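Lip_vut3, C2L (Metagenome, PDB 6NKD) probably hydrolyses lipid esters as a GDSL-family lipase, with a likely lysophospholipase activity and relatives that act in spore germination. Local coordinates at residues V26-R31 / G194-S199; L51-I56 / S105-N110; N82-S87 / H98-A103. All coordinates share one frame; numbering follows the deposited sequence.

Interaction 1 (V26-R31 / G194-S199). With SO4 (sulfate ion), chain D.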
loop_
_atom_site.group_PDB
_atom_site.type_symbol
_atom_site.label_atom_id
_atom_site.label_comp_id
_atom_site.label_asym_id
_atom_site.label_seq_id
_atom_site.Cartn_x
_atom_site.Cartn_y
_atom_site.Cartn_z
ATOM N N VAL A 26 -0.605 7.603 17.444
ATOM C CA VAL A 26 -1.964 7.923 17.870
ATOM C C VAL A 26 -2.587 6.755 18.627
ATOM O O VAL A 26 -3.367 6.958 19.564
ATOM C CB VAL A 26 -2.829 8.357 16.669
ATOM C CG1 VAL A 26 -2.109 9.404 15.845
ATOM C CG2 VAL A 26 -3.229 7.170 15.803
ATOM N N GLN A 27 -2.253 5.520 18.250
ATOM C CA GLN A 27 -2.807 4.358 18.931
ATOM C C GLN A 27 -1.969 3.916 20.120
ATOM O O GLN A 27 -2.506 3.285 21.038
ATOM C CB GLN A 27 -2.976 3.187 17.956
ATOM C CG GLN A 27 -1.930 3.116 16.863
ATOM C CD GLN A 27 -2.334 3.877 15.616
ATOM O OE1 GLN A 27 -1.495 4.472 14.939
ATOM N NE2 GLN A 27 -3.624 3.859 15.303
ATOM N N ARG A 28 -0.671 4.225 20.127
ATOM C CA ARG A 28 0.107 4.065 21.350
ATOM C C ARG A 28 -0.328 5.078 22.400
ATOM O O ARG A 28 -0.329 4.779 23.599
ATOM C CB ARG A 28 1.599 4.204 21.048
ATOM C CG ARG A 28 2.134 3.156 20.090
ATOM C CD ARG A 28 3.522 3.516 19.587
ATOM N NE ARG A 28 3.915 2.691 18.449
ATOM C CZ ARG A 28 4.673 1.604 18.539
ATOM N NH1 ARG A 28 4.979 0.912 17.448
ATOM N NH2 ARG A 28 5.132 1.210 19.719
ATOM N N TYR A 29 -0.706 6.283 21.966
ATOM C CA TYR A 29 -1.249 7.273 22.888
ATOM C C TYR A 29 -2.647 6.888 23.352
ATOM O O TYR A 29 -3.035 7.210 24.481
ATOM C CB TYR A 29 -1.253 8.653 22.222
ATOM C CG TYR A 29 -1.842 9.777 23.050
ATOM C CD1 TYR A 29 -1.532 9.918 24.397
ATOM C CD2 TYR A 29 -2.687 10.716 22.471
ATOM C CE1 TYR A 29 -2.064 10.953 25.148
ATOM C CE2 TYR A 29 -3.220 11.755 23.212
ATOM C CZ TYR A 29 -2.906 11.868 24.549
ATOM O OH TYR A 29 -3.436 12.902 25.288
ATOM N N LYS A 30 -3.410 6.197 22.504
ATOM C CA LYS A 30 -4.731 5.731 22.911
ATOM C C LYS A 30 -4.631 4.669 23.998
ATOM O O LYS A 30 -5.411 4.678 24.957
ATOM C CB LYS A 30 -5.492 5.197 21.697
ATOM C CG LYS A 30 -6.573 4.175 22.022
ATOM C CD LYS A 30 -7.314 3.747 20.765
ATOM C CE LYS A 30 -7.842 2.327 20.883
ATOM N NZ LYS A 30 -8.736 2.154 22.058
ATOM N N ARG A 31 -3.668 3.751 23.874
ATOM C CA ARG A 31 -3.514 2.705 24.879
ATOM C C ARG A 31 -3.079 3.285 26.219
ATOM O O ARG A 31 -3.568 2.862 27.273
ATOM C CB ARG A 31 -2.514 1.656 24.393
ATOM C CG ARG A 31 -2.152 0.613 25.437
ATOM C CD ARG A 31 -1.416 -0.560 24.814
ATOM N NE ARG A 31 -2.262 -1.294 23.878
ATOM C CZ ARG A 31 -1.902 -2.419 23.270
ATOM N NH1 ARG A 31 -0.707 -2.946 23.500
ATOM N NH2 ARG A 31 -2.738 -3.020 22.433
ATOM N N GLY A 194 10.478 6.231 17.355
ATOM C CA GLY A 194 10.107 7.637 17.381
ATOM C C GLY A 194 8.638 7.846 17.698
ATOM O O GLY A 194 8.279 8.753 18.452
ATOM N N TYR A 195 7.770 7.011 17.125
ATOM C CA TYR A 195 6.350 7.106 17.444
ATOM C C TYR A 195 6.086 6.728 18.895
ATOM O O TYR A 195 5.223 7.322 19.551
ATOM C CB TYR A 195 5.534 6.222 16.503
ATOM C CG TYR A 195 5.322 6.825 15.135
ATOM C CD1 TYR A 195 4.631 8.019 14.983
ATOM C CD2 TYR A 195 5.797 6.193 13.994
ATOM C CE1 TYR A 195 4.429 8.574 13.734
ATOM C CE2 TYR A 195 5.599 6.738 12.741
ATOM C CZ TYR A 195 4.915 7.929 12.617
ATOM O OH TYR A 195 4.714 8.476 11.371
ATOM N N GLU A 196 6.818 5.740 19.413
ATOM C CA GLU A 196 6.659 5.378 20.815
ATOM C C GLU A 196 7.071 6.529 21.722
ATOM O O GLU A 196 6.377 6.842 22.695
ATOM C CB GLU A 196 7.468 4.120 21.132
ATOM C CG GLU A 196 7.364 3.670 22.579
ATOM C CD GLU A 196 5.935 3.402 23.006
ATOM O OE1 GLU A 196 5.198 2.732 22.250
ATOM O OE2 GLU A 196 5.542 3.868 24.096
ATOM N N ALA A 197 8.191 7.183 21.404
ATOM C CA ALA A 197 8.634 8.319 22.203
ATOM C C ALA A 197 7.666 9.490 22.101
ATOM O O ALA A 197 7.493 10.233 23.073
ATOM C CB ALA A 197 10.038 8.744 21.774
HETATM N N MSE A 198 7.029 9.670 20.948
HETATM C CA MSE A 198 6.046 10.737 20.782
HETATM C C MSE A 198 4.836 10.493 21.673
HETATM O O MSE A 198 4.332 11.418 22.312
HETATM C CB MSE A 198 5.606 10.854 19.322
HETATM C CG MSE A 198 6.586 11.598 18.430
HETATM SE SE MSE A 198 6.119 11.485 16.537
HETATM C CE MSE A 198 4.425 12.442 16.561
ATOM N N SER A 199 4.373 9.241 21.716
ATOM C CA SER A 199 3.236 8.912 22.567
ATOM C C SER A 199 3.571 9.079 24.044
ATOM O O SER A 199 2.696 9.442 24.836
ATOM C CB SER A 199 2.754 7.489 22.281
ATOM O OG SER A 199 3.772 6.534 22.529
HETATM S S SO4 D . -5.953 -1.087 22.794
HETATM O O1 SO4 D . -7.273 -0.783 22.248
HETATM O O2 SO4 D . -4.957 -0.232 22.153
HETATM O O3 SO4 D . -5.948 -0.840 24.232
HETATM O O4 SO4 D . -5.628 -2.487 22.541
#
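Arg28 and Glu196 carry the polar part of this helix-helix contact. Arg28 NH2 donates to Glu196 OE1 over 3.0 Å, and the bond is part of a salt bridge. The carboxylate oxygen lies at the guanidinium edge, in its plane, and uses its anti lone pair. The two side chains cross at about a right angle, and their flat groups are turned 73° against each other. Arg28 reaches across because its chain is extended from CG to NE. Glu196 instead bends at chi2 (58°), which brings OE1 alongside the arginine chain. Arg28 CD therefore also lies 3.2 Å from Glu196 OE1. Both charged groups have second partners: Arg28 NE donates to Pro23 O, and Glu196 OE2 forms a salt bridge with Lys32. With an alanine here instead of Arg28, Glu196 OE1 and Pro23 O would probably lose these donors, and a gap would open beside Glu196.

Ser199 comes close at the base of the arginine, with OG 3.5 Å from Arg28 CB. That hydroxyl turns back to its own helix and donates to Glu196 O at 2.6 Å. Ser199 CB points toward the other helix and lies 3.7 Å from Tyr29 N.

On the far side of helix 25-37, Arg31 NH2 donates to sulfate O4 at 2.9 Å, and Lys30 NZ makes a weak bond to sulfate O1. The second subunit completes this site: its Gln68 also binds the ion, probably from the crystallisation liquor, and its Glu67 forms a salt bridge with Arg31 NH2.

The segment axes approach to 8.4 Å at a crossing angle of -42°. Helices 25-37 and 192-204 lie together against the parallel sheet. Met198 packs on Thr171 and Phe175 of helix 171-175, and Tyr29 touches Leu202 and the loop residue Tyr207.

Interaction 2 (L51-I56 / S105-N110); sequences LETSEI and SHCQKN
Thr53 and Asn110 meet because their first torsions turn two polar ends toward each other. Thr53 OG1 sits between its backbone N and carbonyl carbon (chi1 57°). Asn110 CG lies anti to its own carbonyl carbon (chi1 -63°), and the two side chains cross at about a right angle. Asn110 ND2 donates to Thr53 OG1 over 2.7 Å. The bond is nearly straight, at 173°, and the hydroxyl oxygen lies in the amide plane.

A few carbon and sulfur contacts flank this bond. Thr53 CB is 3.7 Å from Asn110 CB. Thr53 CG2 lies 3.9 Å from Cys107 SG, whose sulfur forms the disulfide with Cys80. Ser54 touches the amide nitrogen through its CB. Its hydroxyl is bonded instead to Glu102 of the third subunit.

Thr53 is the first residue of helix 53-59, and Glu52 holds the N-cap position. Glu52 N donates to Glu55 OE1 at 2.7 Å, which is one half of a capping box.

The cross-contact is thus one neutral hydrogen bond beside a disulfide. It joins the start of helix 53-59 to the middle of helix 98-122. Since the amide gives an N-H and the hydroxyl oxygen accepts it, the bond probably fixes the rotation of the Asn110 amide, with the nitrogen facing the threonine. Ser54 N and Asn110 ND2 are both donors, so their closeness adds no bond.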
loop_
_atom_site.group_PDB
_atom_site.type_symbol
_atom_site.label_atom_id
_atom_site.label_comp_id
_atom_site.label_asym_id
_atom_site.label_seq_id
_atom_site.Cartn_x
_atom_site.Cartn_y
_atom_site.Cartn_z
ATOM N N LEU A 51 -1.433 16.123 3.523
ATOM C CA LEU A 51 -2.572 16.943 3.928
ATOM C C LEU A 51 -2.039 18.166 4.662
ATOM O O LEU A 51 -1.667 18.090 5.836
ATOM C CB LEU A 51 -3.528 16.142 4.804
ATOM C CG LEU A 51 -5.017 16.283 4.485
ATOM C CD1 LEU A 51 -5.306 15.773 3.082
ATOM C CD2 LEU A 51 -5.856 15.542 5.513
ATOM N N GLU A 52 -1.998 19.302 3.972
ATOM C CA GLU A 52 -1.453 20.514 4.558
ATOM C C GLU A 52 -2.452 21.138 5.532
ATOM O O GLU A 52 -3.610 20.725 5.634
ATOM C CB GLU A 52 -1.057 21.504 3.463
ATOM C CG GLU A 52 0.005 20.957 2.518
ATOM C CD GLU A 52 0.605 22.021 1.621
ATOM O OE1 GLU A 52 0.369 23.221 1.876
ATOM O OE2 GLU A 52 1.318 21.657 0.661
ATOM N N THR A 53 -1.978 22.153 6.260
ATOM C CA THR A 53 -2.752 22.699 7.370
ATOM C C THR A 53 -4.034 23.377 6.901
ATOM O O THR A 53 -5.048 23.330 7.609
ATOM C CB THR A 53 -1.897 23.680 8.173
ATOM O OG1 THR A 53 -1.417 24.718 7.309
ATOM C CG2 THR A 53 -0.711 22.959 8.806
ATOM N N SER A 54 -4.018 24.007 5.726
ATOM C CA SER A 54 -5.226 24.663 5.234
ATOM C C SER A 54 -6.334 23.650 4.977
ATOM O O SER A 54 -7.506 23.913 5.268
ATOM C CB SER A 54 -4.916 25.458 3.965
ATOM O OG SER A 54 -4.509 24.604 2.912
ATOM N N GLU A 55 -5.981 22.483 4.434
ATOM C CA GLU A 55 -6.980 21.448 4.195
ATOM C C GLU A 55 -7.548 20.921 5.505
ATOM O O GLU A 55 -8.762 20.721 5.626
ATOM C CB GLU A 55 -6.368 20.309 3.382
ATOM C CG GLU A 55 -5.885 20.725 2.006
ATOM C CD GLU A 55 -4.828 19.790 1.459
ATOM O OE1 GLU A 55 -4.130 19.153 2.274
ATOM O OE2 GLU A 55 -4.696 19.689 0.223
ATOM N N ILE A 56 -6.684 20.696 6.499
ATOM C CA ILE A 56 -7.138 20.212 7.800
ATOM C C ILE A 56 -8.141 21.184 8.410
ATOM O O ILE A 56 -9.110 20.775 9.062
ATOM C CB ILE A 56 -5.931 19.979 8.727
ATOM C CG1 ILE A 56 -4.965 18.972 8.098
ATOM C CG2 ILE A 56 -6.386 19.498 10.096
ATOM C CD1 ILE A 56 -3.718 18.724 8.918
ATOM N N SER A 105 4.299 31.039 8.482
ATOM C CA SER A 105 3.262 31.971 8.911
ATOM C C SER A 105 1.872 31.478 8.528
ATOM O O SER A 105 0.896 31.783 9.222
ATOM C CB SER A 105 3.519 33.354 8.314
ATOM O OG SER A 105 2.516 34.276 8.706
ATOM N N HIS A 106 1.761 30.722 7.433
ATOM C CA HIS A 106 0.460 30.197 7.030
ATOM C C HIS A 106 0.019 29.058 7.938
ATOM O O HIS A 106 -1.173 28.925 8.242
ATOM C CB HIS A 106 0.506 29.735 5.574
ATOM C CG HIS A 106 0.619 30.855 4.589
ATOM N ND1 HIS A 106 0.767 30.644 3.235
ATOM C CD2 HIS A 106 0.603 32.199 4.760
ATOM C CE1 HIS A 106 0.840 31.808 2.615
ATOM N NE2 HIS A 106 0.742 32.768 3.518
ATOM N N CYS A 107 0.964 28.225 8.382
ATOM C CA CYS A 107 0.623 27.127 9.281
ATOM C C CYS A 107 0.151 27.652 10.631
ATOM O O CYS A 107 -0.868 27.199 11.164
ATOM C CB CYS A 107 1.826 26.200 9.459
ATOM S SG CYS A 107 2.344 25.304 7.981
ATOM N N GLN A 108 0.888 28.609 11.203
ATOM C CA GLN A 108 0.490 29.183 12.484
ATOM C C GLN A 108 -0.874 29.856 12.392
ATOM O O GLN A 108 -1.624 29.881 13.375
ATOM C CB GLN A 108 1.552 30.175 12.962
ATOM C CG GLN A 108 1.769 30.195 14.468
ATOM C CD GLN A 108 0.948 31.258 15.170
ATOM O OE1 GLN A 108 1.491 32.220 15.711
ATOM N NE2 GLN A 108 -0.369 31.087 15.170
ATOM N N LYS A 109 -1.214 30.397 11.220
ATOM C CA LYS A 109 -2.538 30.975 11.022
ATOM C C LYS A 109 -3.608 29.891 10.942
ATOM O O LYS A 109 -4.697 30.044 11.510
ATOM C CB LYS A 109 -2.540 31.834 9.758
ATOM C CG LYS A 109 -3.915 32.129 9.186
ATOM C CD LYS A 109 -3.795 32.720 7.788
ATOM C CE LYS A 109 -2.963 31.817 6.883
ATOM N NZ LYS A 109 -2.711 32.418 5.543
ATOM N N ASN A 110 -3.318 28.790 10.245
ATOM C CA ASN A 110 -4.293 27.710 10.127
ATOM C C ASN A 110 -4.485 26.988 11.456
ATOM O O ASN A 110 -5.606 26.587 11.792
ATOM C CB ASN A 110 -3.862 26.724 9.041
ATOM C CG ASN A 110 -3.809 27.359 7.667
ATOM O OD1 ASN A 110 -4.514 28.330 7.391
ATOM N ND2 ASN A 110 -2.971 26.811 6.794
#

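Interaction 3 (N82-S87 / H98-A103); sequences NDLLQS and HVFLEA
The Phe100 ring points one edge at helix 81-94. Ser87 CB and OG lie at that edge, near the ring plane, with Ser87 OG 3.4 Å from Phe100 CD1. Asp83 O is at the same edge but farther off. Leu84 CD2 approaches obliquely, 3.6 Å from Phe100 CE1. The ring of Trp149, from helix 144-157, stacks with that of Phe100, and Trp149 also touches Leu84, Ser87 and Val99. With CG opposite its backbone N (chi1 178°), Phe100 sends its ring across to the other helix.

The Ser87 hydroxyl is held within its own helix. It donates to Asp83 O at 2.8 Å, while Ser87 N reaches the same oxygen from the other face of the carbonyl plane. Two bonds thus grip Asp83 O. Ala103 CB packs 4.1 Å from Ser87 OG.

The segment axes run nearly antiparallel, at 158° and 9.6 Å apart. Helices 81-94 and 98-122, joined by a short loop, form a helical hairpin. Asn82, in the first turn of helix 81-94, probably binds substrate, consistent with the oxyanion-hole asparagine of SGNH hydrolases.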
loop_
_atom_site.group_PDB
_atom_site.type_symbol
_atom_site.label_atom_id
_atom_site.label_comp_id
_atom_site.label_asym_id
_atom_site.label_seq_id
_atom_site.Cartn_x
_atom_site.Cartn_y
_atom_site.Cartn_z
ATOM N N ASN A 82 5.450 18.765 5.882
ATOM C CA ASN A 82 5.814 18.714 4.471
ATOM C C ASN A 82 6.152 20.090 3.912
ATOM O O ASN A 82 6.868 20.180 2.907
ATOM C CB ASN A 82 4.687 18.075 3.661
ATOM C CG ASN A 82 5.099 17.753 2.240
ATOM O OD1 ASN A 82 4.621 18.369 1.287
ATOM N ND2 ASN A 82 5.997 16.785 2.089
ATOM N N ASP A 83 5.654 21.162 4.535
ATOM C CA ASP A 83 6.031 22.503 4.103
ATOM C C ASP A 83 7.514 22.765 4.335
ATOM O O ASP A 83 8.143 23.493 3.560
ATOM C CB ASP A 83 5.188 23.551 4.831
ATOM C CG ASP A 83 3.699 23.342 4.634
ATOM O OD1 ASP A 83 3.306 22.257 4.157
ATOM O OD2 ASP A 83 2.921 24.265 4.955
ATOM N N LEU A 84 8.083 22.179 5.391
ATOM C CA LEU A 84 9.517 22.309 5.626
ATOM C C LEU A 84 10.311 21.638 4.513
ATOM O O LEU A 84 11.308 22.191 4.031
ATOM C CB LEU A 84 9.875 21.718 6.993
ATOM C CG LEU A 84 11.305 21.816 7.540
ATOM C CD1 LEU A 84 12.176 20.645 7.088
ATOM C CD2 LEU A 84 11.955 23.145 7.170
ATOM N N LEU A 85 9.884 20.445 4.091
ATOM C CA LEU A 85 10.567 19.762 2.998
ATOM C C LEU A 85 10.459 20.555 1.703
ATOM O O LEU A 85 11.440 20.681 0.961
ATOM C CB LEU A 85 9.999 18.354 2.815
ATOM C CG LEU A 85 10.678 17.207 3.571
ATOM C CD1 LEU A 85 10.612 17.414 5.076
ATOM C CD2 LEU A 85 10.061 15.868 3.188
ATOM N N GLN A 86 9.275 21.099 1.414
ATOM C CA GLN A 86 9.115 21.917 0.217
ATOM C C GLN A 86 9.965 23.178 0.295
ATOM O O GLN A 86 10.561 23.597 -0.702
ATOM C CB GLN A 86 7.643 22.278 0.015
ATOM C CG GLN A 86 6.744 21.102 -0.327
ATOM C CD GLN A 86 5.295 21.517 -0.497
ATOM O OE1 GLN A 86 4.943 22.677 -0.286
ATOM N NE2 GLN A 86 4.448 20.570 -0.881
ATOM N N SER A 87 10.039 23.791 1.479
ATOM C CA SER A 87 10.793 25.034 1.620
ATOM C C SER A 87 12.292 24.795 1.494
ATOM O O SER A 87 13.007 25.610 0.899
ATOM C CB SER A 87 10.465 25.699 2.956
ATOM O OG SER A 87 9.100 26.075 3.012
ATOM N N HIS A 98 13.273 33.819 3.243
ATOM C CA HIS A 98 11.905 34.193 3.569
ATOM C C HIS A 98 10.878 33.155 3.137
ATOM O O HIS A 98 9.738 33.202 3.609
ATOM C CB HIS A 98 11.574 35.546 2.921
ATOM C CG HIS A 98 10.178 36.023 3.180
ATOM N ND1 HIS A 98 9.762 36.477 4.412
ATOM C CD2 HIS A 98 9.099 36.108 2.364
ATOM C CE1 HIS A 98 8.489 36.825 4.345
ATOM N NE2 HIS A 98 8.064 36.612 3.114
ATOM N N VAL A 99 11.255 32.209 2.271
ATOM C CA VAL A 99 10.272 31.298 1.689
ATOM C C VAL A 99 9.619 30.430 2.757
ATOM O O VAL A 99 8.429 30.106 2.662
ATOM C CB VAL A 99 10.919 30.441 0.579
ATOM C CG1 VAL A 99 12.027 29.564 1.142
ATOM C CG2 VAL A 99 9.866 29.595 -0.123
ATOM N N PHE A 100 10.366 30.049 3.796
ATOM C CA PHE A 100 9.774 29.223 4.841
ATOM C C PHE A 100 9.027 30.067 5.864
ATOM O O PHE A 100 7.995 29.634 6.386
ATOM C CB PHE A 100 10.845 28.380 5.536
ATOM C CG PHE A 100 10.313 27.523 6.657
ATOM C CD1 PHE A 100 9.739 26.289 6.395
ATOM C CD2 PHE A 100 10.385 27.954 7.974
ATOM C CE1 PHE A 100 9.246 25.502 7.424
ATOM C CE2 PHE A 100 9.895 27.170 9.006
ATOM C CZ PHE A 100 9.326 25.943 8.730
ATOM N N LEU A 101 9.534 31.265 6.164
ATOM C CA LEU A 101 8.860 32.125 7.131
ATOM C C LEU A 101 7.457 32.485 6.660
ATOM O O LEU A 101 6.531 32.601 7.471
ATOM C CB LEU A 101 9.685 33.387 7.383
ATOM C CG LEU A 101 11.111 33.196 7.906
ATOM C CD1 LEU A 101 11.650 34.504 8.467
ATOM C CD2 LEU A 101 11.179 32.091 8.951
ATOM N N GLU A 102 7.278 32.658 5.348
ATOM C CA GLU A 102 5.940 32.885 4.813
ATOM C C GLU A 102 5.089 31.625 4.913
ATOM O O GLU A 102 3.903 31.694 5.256
ATOM C CB GLU A 102 6.026 33.361 3.363
ATOM C CG GLU A 102 4.699 33.831 2.785
ATOM C CD GLU A 102 4.286 35.195 3.302
ATOM O OE1 GLU A 102 4.653 36.209 2.671
ATOM O OE2 GLU A 102 3.600 35.257 4.346
ATOM N N ALA A 103 5.679 30.462 4.620
ATOM C CA ALA A 103 4.942 29.208 4.739
ATOM C C ALA A 103 4.678 28.861 6.198
ATOM O O ALA A 103 3.589 28.383 6.542
ATOM C CB ALA A 103 5.707 28.081 4.046
#

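Interactions 2 and 3 are neighbours, with centres 12 Å apart, and both use helix 98-122. They meet where Cys107 SG packs 3.3 Å from Asp83 OD2 and Glu52 lies beside Asp83 and Gln86. Both also touch the third subunit. Interaction 1 is on the opposite side of the chain's centre, with its centre 23 Å from that of interaction 2 and 27 Å from that of interaction 3. Interactions 1 and 3 each come near the probable catalytic site. The Tyr195 side chain is about 5 Å from that of His189, and the Asp83 side chain about 10 Å from that of the likely nucleophile Ser11.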